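Local coordinates for polysaccharide biosynthesis protein CapD (Bacillus thuringiensis HD-771, PDB 6BWC) that binds NADP and UDP-N-acetylglucosamine and is required for CMP-pseudaminic acid biosynthesis, probably as a short-chain dehydrogenase-type enzyme acting on the nucleotide sugar, at residues A221-V233 with F285-L297. The protein carries 2 engineered substitutions. Residues are numbered along the deposited sequence; the frame is centred on the assembly and turned at random.
Sequences AKGGETFILKMPV and FELPDMFIIPSPL
Strands 226-229 and 290-293 form an antiparallel ladder. Thr-226 and Ile-293 form one hydrogen-bonded pair, with Thr-226 N 2.8 Å from Ile-293 O in the carbonyl plane; Ile-228 and Phe-291 form the next, Phe-291 N meeting Ile-228 O at 2.7 Å. Past the strand end, Lys-230 N reaches Asp-289 O from above the carbonyl plane. In this Rossmann-type sheet, strand 226-229 runs parallel to strand 163-169; strand 290-293 adds on antiparallel beyond it, and 285-286, its hairpin partner, follows as the outermost strand within the chain. Phe-227, Leu-229 and Met-290 turn to the face where helix 207-220 packs. There the Met-290 chain runs out extended as far as SD (chi1 179°), which carries the sulfur to the edge of the Phe-227 ring, near its plane and 3.5 Å from CD2, a Met-aromatic contact, while Ile-292 runs alongside with CD1 3.5 Å from Phe-227 CE2. On the other face, Ile-228 CD1 meets Ile-293 CD1 at 3.6 Å. Lys-230 bends across the Phe-291 ring, placing NZ 4.5 Å from the ring centroid in an off-centre cation-pi contact and 2.7 Å from Glu-286 OE2 in a salt bridge. Tyr-314 meets Phe-291 edge-to-face.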
ATOM      1  N   ALA C 221     -15.217  12.518  30.465  1.00 34.47           N
ATOM      2  CA  ALA C 221     -14.107  11.581  30.504  1.00 33.67           C
ATOM      3  C   ALA C 221     -12.773  12.286  30.552  1.00 33.65           C
ATOM      4  O   ALA C 221     -12.504  13.179  29.745  1.00 31.66           O
ATOM      5  CB  ALA C 221     -14.147  10.613  29.333  1.00 33.31           C
ATOM      6  N   LYS C 222     -11.975  11.867  31.535  1.00 35.46           N
ATOM      7  CA  LYS C 222     -10.565  12.220  31.664  1.00 36.68           C
ATOM      8  C   LYS C 222      -9.676  11.567  30.584  1.00 33.74           C
ATOM      9  O   LYS C 222      -8.802  12.232  30.023  1.00 33.72           O
ATOM     10  CB  LYS C 222     -10.088  11.916  33.103  1.00 39.48           C
ATOM     11  CG  LYS C 222     -10.562  12.985  34.102  1.00 42.60           C
ATOM     12  CD  LYS C 222     -11.349  12.463  35.307  1.00 43.47           C
ATOM     13  CE  LYS C 222     -12.237  13.582  35.877  1.00 44.27           C
ATOM     14  NZ  LYS C 222     -13.048  13.180  37.065  1.00 43.18           N
ATOM     15  N   GLY C 223      -9.917  10.296  30.265  1.00 31.19           N
ATOM     16  CA  GLY C 223      -9.210   9.615  29.172  1.00 28.43           C
ATOM     17  C   GLY C 223      -8.626   8.290  29.593  1.00 26.06           C
ATOM     18  O   GLY C 223      -7.910   8.216  30.578  1.00 25.13           O
ATOM     19  N   GLY C 224      -8.938   7.245  28.833  1.00 24.83           N
ATOM     20  CA  GLY C 224      -8.501   5.890  29.124  1.00 24.45           C
ATOM     21  C   GLY C 224      -9.492   5.092  29.956  1.00 24.40           C
ATOM     22  O   GLY C 224      -9.241   3.913  30.256  1.00 24.75           O
ATOM     23  N   GLU C 225     -10.610   5.713  30.330  1.00 23.68           N
ATOM     24  CA  GLU C 225     -11.617   5.037  31.152  1.00 23.18           C
ATOM     25  C   GLU C 225     -12.601   4.318  30.274  1.00 22.84           C
ATOM     26  O   GLU C 225     -12.571   4.463  29.040  1.00 22.25           O
ATOM     27  CB  GLU C 225     -12.318   5.972  32.138  1.00 23.37           C
ATOM     28  CG  GLU C 225     -12.863   7.268  31.595  1.00 24.44           C
ATOM     29  CD  GLU C 225     -12.437   8.447  32.442  1.00 26.50           C
ATOM     30  OE1 GLU C 225     -11.838   9.383  31.872  1.00 26.84           O
ATOM     31  OE2 GLU C 225     -12.665   8.432  33.683  1.00 28.91           O
ATOM     32  N   THR C 226     -13.432   3.497  30.920  1.00 22.06           N
ATOM     33  CA  THR C 226     -14.482   2.729  30.251  1.00 21.23           C
ATOM     34  C   THR C 226     -15.782   2.877  31.040  1.00 20.49           C
ATOM     35  O   THR C 226     -15.863   2.422  32.165  1.00 20.37           O
ATOM     36  CB  THR C 226     -14.066   1.241  30.088  1.00 20.91           C
ATOM     37  OG1 THR C 226     -12.882   1.161  29.277  1.00 20.30           O
ATOM     38  CG2 THR C 226     -15.184   0.406  29.433  1.00 20.56           C
ATOM     39  N   PHE C 227     -16.784   3.522  30.457  1.00 20.21           N
ATOM     40  CA  PHE C 227     -18.100   3.648  31.100  1.00 20.99           C
ATOM     41  C   PHE C 227     -19.073   2.492  30.740  1.00 19.91           C
ATOM     42  O   PHE C 227     -19.257   2.181  29.565  1.00 19.60           O
ATOM     43  CB  PHE C 227     -18.738   4.978  30.703  1.00 22.47           C
ATOM     44  CG  PHE C 227     -17.972   6.187  31.156  1.00 23.59           C
ATOM     45  CD1 PHE C 227     -16.955   6.710  30.393  1.00 24.32           C
ATOM     46  CD2 PHE C 227     -18.295   6.821  32.338  1.00 24.43           C
ATOM     47  CE1 PHE C 227     -16.268   7.842  30.810  1.00 25.12           C
ATOM     48  CE2 PHE C 227     -17.602   7.935  32.771  1.00 24.83           C
ATOM     49  CZ  PHE C 227     -16.586   8.452  32.001  1.00 25.11           C
ATOM     50  N   ILE C 228     -19.690   1.865  31.746  1.00 19.06           N
ATOM     51  CA  ILE C 228     -20.751   0.861  31.521  1.00 18.70           C
ATOM     52  C   ILE C 228     -21.979   1.168  32.378  1.00 18.61           C
ATOM     53  O   ILE C 228     -21.880   1.508  33.550  1.00 17.62           O
ATOM     54  CB  ILE C 228     -20.326  -0.592  31.840  1.00 18.40           C
ATOM     55  CG1 ILE C 228     -18.917  -0.889  31.341  1.00 18.03           C
ATOM     56  CG2 ILE C 228     -21.342  -1.589  31.273  1.00 18.63           C
ATOM     57  CD1 ILE C 228     -17.856  -0.687  32.396  1.00 17.88           C
ATOM     58  N   LEU C 229     -23.139   0.983  31.771  1.00 19.56           N
ATOM     59  CA  LEU C 229     -24.399   1.405  32.341  1.00 20.44           C
ATOM     60  C   LEU C 229     -24.997   0.238  33.087  1.00 21.22           C
ATOM     61  O   LEU C 229     -24.851  -0.899  32.647  1.00 21.81           O
ATOM     62  CB  LEU C 229     -25.318   1.833  31.203  1.00 20.55           C
ATOM     63  CG  LEU C 229     -26.482   2.760  31.535  1.00 20.94           C
ATOM     64  CD1 LEU C 229     -26.014   4.136  32.037  1.00 21.11           C
ATOM     65  CD2 LEU C 229     -27.364   2.910  30.290  1.00 20.53           C
ATOM     66  N   LYS C 230     -25.652   0.501  34.217  1.00 22.18           N
ATOM     67  CA  LYS C 230     -26.334  -0.573  34.956  1.00 21.86           C
ATOM     68  C   LYS C 230     -27.540  -0.886  34.096  1.00 22.17           C
ATOM     69  O   LYS C 230     -28.376  -0.020  33.875  1.00 23.22           O
ATOM     70  CB  LYS C 230     -26.799  -0.158  36.353  1.00 21.37           C
ATOM     71  CG  LYS C 230     -25.802   0.606  37.207  1.00 21.09           C
ATOM     72  CD  LYS C 230     -25.407  -0.107  38.497  1.00 21.05           C
ATOM     73  CE  LYS C 230     -25.214   0.908  39.613  1.00 21.28           C
ATOM     74  NZ  LYS C 230     -24.172   0.543  40.592  1.00 21.47           N
ATOM     75  N   MET C 231     -27.614  -2.102  33.575  1.00 22.13           N
ATOM     76  CA  MET C 231     -28.676  -2.446  32.655  1.00 21.85           C
ATOM     77  C   MET C 231     -29.453  -3.648  33.150  1.00 20.88           C
ATOM     78  O   MET C 231     -28.928  -4.511  33.839  1.00 21.31           O
ATOM     79  CB  MET C 231     -28.117  -2.734  31.265  1.00 22.79           C
ATOM     80  CG  MET C 231     -27.390  -1.560  30.601  1.00 22.91           C
ATOM     81  SD  MET C 231     -25.882  -2.061  29.733  1.00 23.05           S
ATOM     82  CE  MET C 231     -26.677  -3.157  28.602  1.00 23.42           C
ATOM     83  N   PRO C 232     -30.728  -3.703  32.800  1.00 20.10           N
ATOM     84  CA  PRO C 232     -31.560  -4.818  33.181  1.00 19.53           C
ATOM     85  C   PRO C 232     -31.345  -6.046  32.296  1.00 19.13           C
ATOM     86  O   PRO C 232     -31.167  -5.924  31.076  1.00 17.97           O
ATOM     87  CB  PRO C 232     -32.962  -4.263  32.965  1.00 20.25           C
ATOM     88  CG  PRO C 232     -32.789  -3.310  31.826  1.00 19.94           C
ATOM     89  CD  PRO C 232     -31.492  -2.648  32.111  1.00 19.73           C
ATOM     90  N   VAL C 233     -31.404  -7.220  32.928  1.00 19.13           N
ATOM     91  CA  VAL C 233     -31.299  -8.518  32.241  1.00 18.05           C
ATOM     92  C   VAL C 233     -32.617  -8.884  31.600  1.00 17.87           C
ATOM     93  O   VAL C 233     -33.679  -8.605  32.145  1.00 16.64           O
ATOM     94  CB  VAL C 233     -30.839  -9.625  33.204  1.00 17.60           C
ATOM     95  CG1 VAL C 233     -31.202 -11.025  32.724  1.00 17.44           C
ATOM     96  CG2 VAL C 233     -29.344  -9.509  33.391  1.00 17.96           C
ATOM     97  N   PHE C 285     -15.125   1.753  39.501  1.00 29.97           N
ATOM     98  CA  PHE C 285     -15.904   2.666  40.349  1.00 31.22           C
ATOM     99  C   PHE C 285     -17.410   2.552  40.087  1.00 31.69           C
ATOM    100  O   PHE C 285     -17.814   2.315  38.961  1.00 32.29           O
ATOM    101  CB  PHE C 285     -15.397   4.097  40.155  1.00 31.98           C
ATOM    102  CG  PHE C 285     -13.973   4.275  40.606  1.00 33.54           C
ATOM    103  CD1 PHE C 285     -13.671   4.590  41.940  1.00 34.99           C
ATOM    104  CD2 PHE C 285     -12.914   4.064  39.726  1.00 35.03           C
ATOM    105  CE1 PHE C 285     -12.346   4.719  42.372  1.00 34.18           C
ATOM    106  CE2 PHE C 285     -11.586   4.190  40.151  1.00 34.42           C
ATOM    107  CZ  PHE C 285     -11.304   4.518  41.474  1.00 34.39           C
ATOM    108  N   GLU C 286     -18.231   2.673  41.132  1.00 32.13           N
ATOM    109  CA  GLU C 286     -19.691   2.727  40.990  1.00 31.72           C
ATOM    110  C   GLU C 286     -20.182   4.144  41.152  1.00 34.06           C
ATOM    111  O   GLU C 286     -19.765   4.851  42.065  1.00 33.86           O
ATOM    112  CB  GLU C 286     -20.397   1.894  42.045  1.00 31.61           C
ATOM    113  CG  GLU C 286     -20.617   0.471  41.630  1.00 31.78           C
ATOM    114  CD  GLU C 286     -21.558  -0.279  42.541  1.00 32.31           C
ATOM    115  OE1 GLU C 286     -21.252  -1.437  42.940  1.00 34.26           O
ATOM    116  OE2 GLU C 286     -22.627   0.290  42.825  1.00 31.65           O
ATOM    117  N   LEU C 287     -21.065   4.543  40.240  1.00 37.29           N
ATOM    118  CA  LEU C 287     -21.927   5.713  40.378  1.00 37.69           C
ATOM    119  C   LEU C 287     -23.354   5.156  40.493  1.00 37.30           C
ATOM    120  O   LEU C 287     -23.581   3.943  40.264  1.00 33.11           O
ATOM    121  CB  LEU C 287     -21.804   6.638  39.149  1.00 38.31           C
ATOM    122  CG  LEU C 287     -20.514   7.459  38.977  1.00 39.27           C
ATOM    123  CD1 LEU C 287     -20.423   8.011  37.557  1.00 39.62           C
ATOM    124  CD2 LEU C 287     -20.406   8.602  39.985  1.00 40.09           C
ATOM    125  N   PRO C 288     -24.318   6.021  40.863  1.00 38.46           N
ATOM    126  CA  PRO C 288     -25.707   5.597  40.872  1.00 39.34           C
ATOM    127  C   PRO C 288     -26.094   4.667  39.699  1.00 38.79           C
ATOM    128  O   PRO C 288     -26.461   3.519  39.931  1.00 38.44           O
ATOM    129  CB  PRO C 288     -26.474   6.942  40.822  1.00 41.26           C
ATOM    130  CG  PRO C 288     -25.494   8.019  41.215  1.00 40.36           C
ATOM    131  CD  PRO C 288     -24.178   7.342  41.505  1.00 40.30           C
ATOM    132  N   ASP C 289     -25.947   5.153  38.466  1.00 39.30           N
ATOM    133  CA  ASP C 289     -26.467   4.484  37.261  1.00 38.54           C
ATOM    134  C   ASP C 289     -25.424   3.860  36.319  1.00 33.96           C
ATOM    135  O   ASP C 289     -25.773   3.374  35.246  1.00 31.62           O
ATOM    136  CB  ASP C 289     -27.310   5.496  36.486  1.00 41.78           C
ATOM    137  CG  ASP C 289     -28.705   5.647  37.060  1.00 46.15           C
ATOM    138  OD1 ASP C 289     -29.203   6.796  37.059  1.00 49.62           O
ATOM    139  OD2 ASP C 289     -29.304   4.622  37.486  1.00 47.38           O
ATOM    140  N   MET C 290     -24.174   3.786  36.771  1.00 31.52           N
ATOM    141  CA  MET C 290     -23.021   3.616  35.889  1.00 29.55           C
ATOM    142  C   MET C 290     -21.776   3.091  36.628  1.00 28.28           C
ATOM    143  O   MET C 290     -21.559   3.443  37.781  1.00 28.79           O
ATOM    144  CB  MET C 290     -22.729   4.996  35.325  1.00 28.90           C
ATOM    145  CG  MET C 290     -21.550   5.129  34.392  1.00 28.52           C
ATOM    146  SD  MET C 290     -21.421   6.864  33.985  1.00 27.07           S
ATOM    147  CE  MET C 290     -22.884   7.048  32.952  1.00 28.12           C
ATOM    148  N   PHE C 291     -20.979   2.241  35.974  1.00 27.08           N
ATOM    149  CA  PHE C 291     -19.626   1.899  36.467  1.00 25.64           C
ATOM    150  C   PHE C 291     -18.597   2.597  35.594  1.00 24.46           C
ATOM    151  O   PHE C 291     -18.827   2.796  34.413  1.00 22.98           O
ATOM    152  CB  PHE C 291     -19.316   0.401  36.427  1.00 25.11           C
ATOM    153  CG  PHE C 291     -20.283  -0.466  37.191  1.00 25.26           C
ATOM    154  CD1 PHE C 291     -20.028  -0.831  38.512  1.00 24.58           C
ATOM    155  CD2 PHE C 291     -21.426  -0.984  36.565  1.00 25.65           C
ATOM    156  CE1 PHE C 291     -20.898  -1.670  39.196  1.00 24.22           C
ATOM    157  CE2 PHE C 291     -22.305  -1.815  37.253  1.00 25.26           C
ATOM    158  CZ  PHE C 291     -22.043  -2.150  38.574  1.00 24.76           C
ATOM    159  N   ILE C 292     -17.468   2.948  36.200  1.00 24.50           N
ATOM    160  CA  ILE C 292     -16.325   3.516  35.510  1.00 25.42           C
ATOM    161  C   ILE C 292     -15.138   2.613  35.805  1.00 25.80           C
ATOM    162  O   ILE C 292     -14.737   2.494  36.954  1.00 26.82           O
ATOM    163  CB  ILE C 292     -16.029   4.955  35.993  1.00 26.34           C
ATOM    164  CG1 ILE C 292     -17.249   5.845  35.700  1.00 27.36           C
ATOM    165  CG2 ILE C 292     -14.764   5.518  35.326  1.00 26.07           C
ATOM    166  CD1 ILE C 292     -17.156   7.296  36.145  1.00 27.38           C
ATOM    167  N   ILE C 293     -14.601   1.959  34.781  1.00 25.80           N
ATOM    168  CA  ILE C 293     -13.359   1.207  34.912  1.00 26.00           C
ATOM    169  C   ILE C 293     -12.255   2.151  34.467  1.00 25.53           C
ATOM    170  O   ILE C 293     -12.332   2.698  33.381  1.00 26.22           O
ATOM    171  CB  ILE C 293     -13.326  -0.067  34.033  1.00 26.36           C
ATOM    172  CG1 ILE C 293     -14.618  -0.890  34.190  1.00 27.03           C
ATOM    173  CG2 ILE C 293     -12.114  -0.930  34.381  1.00 25.92           C
ATOM    174  CD1 ILE C 293     -14.653  -2.151  33.334  1.00 27.16           C
ATOM    175  N   PRO C 294     -11.232   2.364  35.302  1.00 25.83           N
ATOM    176  CA  PRO C 294     -10.076   3.129  34.837  1.00 26.54           C
ATOM    177  C   PRO C 294      -9.116   2.360  33.891  1.00 26.42           C
ATOM    178  O   PRO C 294      -9.330   1.180  33.560  1.00 26.37           O
ATOM    179  CB  PRO C 294      -9.362   3.473  36.152  1.00 26.92           C
ATOM    180  CG  PRO C 294      -9.689   2.325  37.031  1.00 26.41           C
ATOM    181  CD  PRO C 294     -11.144   2.111  36.749  1.00 25.91           C
ATOM    182  N   SER C 295      -8.052   3.049  33.487  1.00 25.66           N
ATOM    183  CA  SER C 295      -7.053   2.503  32.583  1.00 25.04           C
ATOM    184  C   SER C 295      -6.236   1.390  33.236  1.00 24.35           C
ATOM    185  O   SER C 295      -5.612   1.622  34.271  1.00 23.68           O
ATOM    186  CB  SER C 295      -6.113   3.612  32.141  1.00 25.24           C
ATOM    187  OG  SER C 295      -5.302   3.183  31.074  1.00 25.92           O
ATOM    188  N   PRO C 296      -6.225   0.185  32.626  1.00 24.40           N
ATOM    189  CA  PRO C 296      -5.360  -0.874  33.138  1.00 24.44           C
ATOM    190  C   PRO C 296      -3.858  -0.651  32.965  1.00 26.25           C
ATOM    191  O   PRO C 296      -3.105  -1.408  33.540  1.00 27.37           O
ATOM    192  CB  PRO C 296      -5.780  -2.118  32.327  1.00 23.72           C
ATOM    193  CG  PRO C 296      -7.059  -1.780  31.667  1.00 23.86           C
ATOM    194  CD  PRO C 296      -7.053  -0.293  31.498  1.00 24.14           C
ATOM    195  N   LEU C 297      -3.424   0.342  32.184  1.00 29.53           N
ATOM    196  CA  LEU C 297      -2.003   0.522  31.839  1.00 32.44           C
ATOM    197  C   LEU C 297      -1.250   1.469  32.778  1.00 35.65           C
ATOM    198  O   LEU C 297      -0.058   1.258  33.035  1.00 34.94           O
ATOM    199  CB  LEU C 297      -1.859   0.999  30.382  1.00 33.09           C
ATOM    200  CG  LEU C 297      -2.333   0.020  29.288  1.00 33.05           C
ATOM    201  CD1 LEU C 297      -2.206   0.653  27.903  1.00 32.40           C
ATOM    202  CD2 LEU C 297      -1.576  -1.305  29.361  1.00 32.61           C
TER
HETATM  203  O   HOH W   1     -10.685   1.368  30.854  1.00  7.23           O